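Local atomic coordinates of protein YciF (Escherichia coli, PDB entry 2GS4), a protein that is a homodimeric stress protein of the ferritin-like, rubrerythrin-related class and probably binds metal, its exact role being unsettled. Residues A[55-58]-A[59-62]; A[151-154]-A[155-158]. All blocks are in the same frame, centred on the assembly; numbering follows the deposited sequence.

In the fold
Both contacts are local turns of a single helix, and neither closes a loop. The chain opens with helix 6-33 and turns back into helix 38-63. Contact 1 (55-58 with 59-62) lies in the last turns of that helix. Helices 76-89 and 95-126 follow. The chain then enters helix 130-159, and contact 2 (151-154 with 155-158) sits near its end. The contacts come in series and neither nest nor cross. The centres of contact 1 and contact 2 are about 32 Å apart. They lie on opposite sides of the chain's centre. Contact 1 faces helices 6-33 and 130-159, and contact 2 faces helix 95-126. Helix 130-159 therefore takes part in both regions of the ferritin-like helical bundle.

Contact 1 (A[55-58]-A[59-62]); sequences IERI and DQVV
Ile58 and Val62 meet one turn apart on the inner flank of a continuous alpha-helix, Ile58 buried and Val62 partly so. Their CG2 methyls come to 4.4 Å, a loose apolar touch. Val62 CG2 fits more closely against the backbone, 3.3 Å from Ile58 O. Val62 CG1 lies anti to the backbone N (chi1 168°), which leaves CG2 beside that N and facing the preceding turn. The same carbonyl oxygen, Ile58 O, accepts Val62 N at 3.0 Å, with an N-H...O angle of 164°. Asp59 N, Gln60 N and Val61 N bind Ile55 O, Glu56 O and Arg57 O in the same i to i+4 pattern, so the turn is a regular alpha-helical one.

The outer side is looser. Glu56 and Asp59 bring two acidic groups together, with OE2 of Glu56 3.5 Å from OD2 of Asp59. The carboxylate planes are 77° apart, nearly perpendicular. This proximity would probably be unfavourable and could raise the proton affinity of one group. Gln60, its chain extended, passes obliquely over the base of Arg57. Its NE2 is 3.5 Å from Arg57 CA and 3.9 Å from Arg57 CG, so the amide lies against the aliphatic stem of the arginine. The guanidinium group leads elsewhere: Arg57 NH2 makes a salt bridge to Glu142 and a hydrogen bond to Thr139.

These two bonds tie helix 38-63 to helix 130-159, where Val61 also packs on Ala132 and Leu135. Ile55 and Ile58 rest on Tyr18 of helix 6-33, while Val62 touches Ile70 in a loop.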
# COMPACT_ATOMS: atom_id res chain seq x y z
N ILE A 55 10.62 1.84 15.18
CA ILE A 55 11.15 0.53 14.88
C ILE A 55 11.51 -0.12 16.23
O ILE A 55 11.26 -1.30 16.44
CB ILE A 55 12.39 0.61 13.95
CG1 ILE A 55 11.94 1.10 12.57
CG2 ILE A 55 13.06 -0.76 13.83
CD1 ILE A 55 13.05 1.26 11.54
N GLU A 56 12.05 0.66 17.16
CA GLU A 56 12.38 0.09 18.47
C GLU A 56 11.11 -0.43 19.13
O GLU A 56 11.12 -1.47 19.78
CB GLU A 56 13.04 1.14 19.39
CG GLU A 56 14.40 1.61 18.89
CD GLU A 56 15.42 0.49 18.84
OE1 GLU A 56 16.31 0.55 17.97
OE2 GLU A 56 15.34 -0.44 19.67
N ARG A 57 10.01 0.30 18.96
CA ARG A 57 8.76 -0.12 19.56
C ARG A 57 8.29 -1.44 18.95
O ARG A 57 7.68 -2.26 19.64
CB ARG A 57 7.69 0.98 19.39
CG ARG A 57 6.50 0.82 20.32
CD ARG A 57 5.64 2.08 20.31
NE ARG A 57 6.33 3.20 20.93
CZ ARG A 57 6.28 4.45 20.47
NH1 ARG A 57 6.94 5.42 21.10
NH2 ARG A 57 5.60 4.72 19.36
N ILE A 58 8.58 -1.66 17.66
CA ILE A 58 8.20 -2.92 17.02
C ILE A 58 9.00 -4.07 17.64
O ILE A 58 8.49 -5.17 17.78
CB ILE A 58 8.44 -2.88 15.47
CG1 ILE A 58 7.41 -1.98 14.78
CG2 ILE A 58 8.34 -4.29 14.90
CD1 ILE A 58 7.68 -1.76 13.30
N ASP A 59 10.26 -3.82 18.00
CA ASP A 59 11.07 -4.87 18.63
C ASP A 59 10.40 -5.25 19.95
O ASP A 59 10.36 -6.42 20.33
CB ASP A 59 12.50 -4.41 18.91
CG ASP A 59 13.25 -4.03 17.66
OD1 ASP A 59 13.03 -4.66 16.60
OD2 ASP A 59 14.09 -3.11 17.73
N GLN A 60 9.87 -4.23 20.62
CA GLN A 60 9.17 -4.41 21.89
C GLN A 60 7.91 -5.25 21.70
O GLN A 60 7.60 -6.11 22.52
CB GLN A 60 8.78 -3.06 22.50
CG GLN A 60 9.91 -2.26 23.16
CD GLN A 60 9.40 -1.00 23.85
OE1 GLN A 60 9.26 -0.96 25.07
NE2 GLN A 60 9.09 0.02 23.06
N VAL A 61 7.18 -4.98 20.62
CA VAL A 61 5.95 -5.72 20.32
C VAL A 61 6.27 -7.18 20.12
O VAL A 61 5.58 -8.07 20.64
CB VAL A 61 5.26 -5.22 19.03
CG1 VAL A 61 4.25 -6.26 18.54
CG2 VAL A 61 4.55 -3.90 19.28
N VAL A 62 7.32 -7.43 19.36
CA VAL A 62 7.75 -8.78 19.06
C VAL A 62 8.15 -9.53 20.33
O VAL A 62 7.76 -10.68 20.53
CB VAL A 62 8.90 -8.74 18.04
CG1 VAL A 62 9.57 -10.10 17.92
CG2 VAL A 62 8.35 -8.31 16.69

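Contact 2 (A[151-154]-A[155-158]); sequences TDLA and INNV
Asn157 and Ala154 are joined through a water as well as through the winding of the helix. The water donates to Ala154 O at 3.2 Å and accepts from Asn157 ND2 at 3.1 Å. Asn157 has CG anti to its own backbone N (chi1 -177°), which carries the amide away from the preceding turn, to where its ND2 meets the water. ND2 also donates to Glu96 O, so two acceptors fix the rotation of the buried amide. Ala154 O in turn takes both the water and Val158 N.

The backbone bonds are those of an ordinary alpha-helix. Ile155 N, Asn156 N, Asn157 N and Val158 N bind the carbonyls of Thr151, Asp152, Leu153 and Ala154. The straightest is Ile155 N to Thr151 O, with an N-H...O angle of 166°.

A polar approach without a side-chain bond occurs at Asn156. Its amide folds back over Asp152 O, with OD1 3.1 Å and ND2 3.3 Å from that oxygen. OD1 and the carbonyl are both acceptors, and ND2 has a poor angle. The carbonyl is instead gripped by Asn156 N.

Van der Waals contacts are light. The CD2 methyl of Leu153 lies 3.8 Å from the amide nitrogen ND2 of Asn156, the two side chains crossing at a slant. Thr151 CG2 and Ile155 CD1, both methyls, are 4.3 Å apart. The CG2 methyl of Val158 closes on the backbone carbonyl oxygen of Ala154 (O) at 3.3 Å.

Ile155, Asn156 and Val158 are exposed, whereas the other flank of the turn meets helix 95-126. There Leu153 and Ala154 touch Ile103, Asn157 packs on Asp99 and Ala100, and Thr151 OG1 hydrogen-bonds to Gln107. These contacts hold the end of helix 130-159 against helix 95-126.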
# COMPACT_ATOMS: atom_id res chain seq x y z
N THR A 151 -0.26 18.83 7.75
CA THR A 151 -1.39 19.61 7.25
C THR A 151 -1.21 21.09 7.60
O THR A 151 -1.53 21.96 6.79
CB THR A 151 -2.72 19.12 7.83
OG1 THR A 151 -3.13 17.93 7.15
CG2 THR A 151 -3.80 20.19 7.67
N ASP A 152 -0.70 21.36 8.80
CA ASP A 152 -0.47 22.74 9.22
C ASP A 152 0.54 23.34 8.25
O ASP A 152 0.45 24.50 7.88
CB ASP A 152 0.09 22.78 10.64
CG ASP A 152 -0.89 22.26 11.67
OD1 ASP A 152 -0.43 21.81 12.74
OD2 ASP A 152 -2.11 22.32 11.42
N LEU A 153 1.51 22.52 7.85
CA LEU A 153 2.54 22.97 6.93
C LEU A 153 1.97 23.20 5.54
O LEU A 153 2.34 24.16 4.87
CB LEU A 153 3.69 21.97 6.90
CG LEU A 153 4.41 21.93 8.25
CD1 LEU A 153 5.47 20.84 8.26
CD2 LEU A 153 5.03 23.29 8.53
N ALA A 154 1.06 22.34 5.10
CA ALA A 154 0.46 22.52 3.79
C ALA A 154 -0.29 23.84 3.78
O ALA A 154 -0.19 24.62 2.83
CB ALA A 154 -0.48 21.37 3.46
N ILE A 155 -1.04 24.10 4.86
CA ILE A 155 -1.78 25.35 4.97
C ILE A 155 -0.80 26.51 4.86
O ILE A 155 -1.00 27.42 4.06
CB ILE A 155 -2.58 25.43 6.31
CG1 ILE A 155 -3.82 24.54 6.23
CG2 ILE A 155 -2.99 26.86 6.61
CD1 ILE A 155 -4.63 24.43 7.52
N ASN A 156 0.29 26.47 5.63
CA ASN A 156 1.28 27.55 5.57
C ASN A 156 1.83 27.75 4.15
O ASN A 156 1.98 28.88 3.70
CB ASN A 156 2.47 27.29 6.51
CG ASN A 156 2.06 27.10 7.96
OD1 ASN A 156 0.98 27.51 8.38
ND2 ASN A 156 2.94 26.47 8.73
N ASN A 157 2.14 26.66 3.45
CA ASN A 157 2.69 26.76 2.09
C ASN A 157 1.66 27.37 1.14
O ASN A 157 2.02 28.08 0.20
CB ASN A 157 3.13 25.38 1.58
CG ASN A 157 3.78 25.44 0.20
OD1 ASN A 157 4.82 26.07 0.01
ND2 ASN A 157 3.17 24.77 -0.77
N VAL A 158 0.39 27.08 1.39
CA VAL A 158 -0.68 27.61 0.56
C VAL A 158 -0.80 29.12 0.77
O VAL A 158 -1.09 29.87 -0.17
CB VAL A 158 -2.02 26.92 0.88
CG1 VAL A 158 -3.18 27.74 0.36
CG2 VAL A 158 -2.04 25.53 0.25
O HOH W 1 0.59 23.22 0.01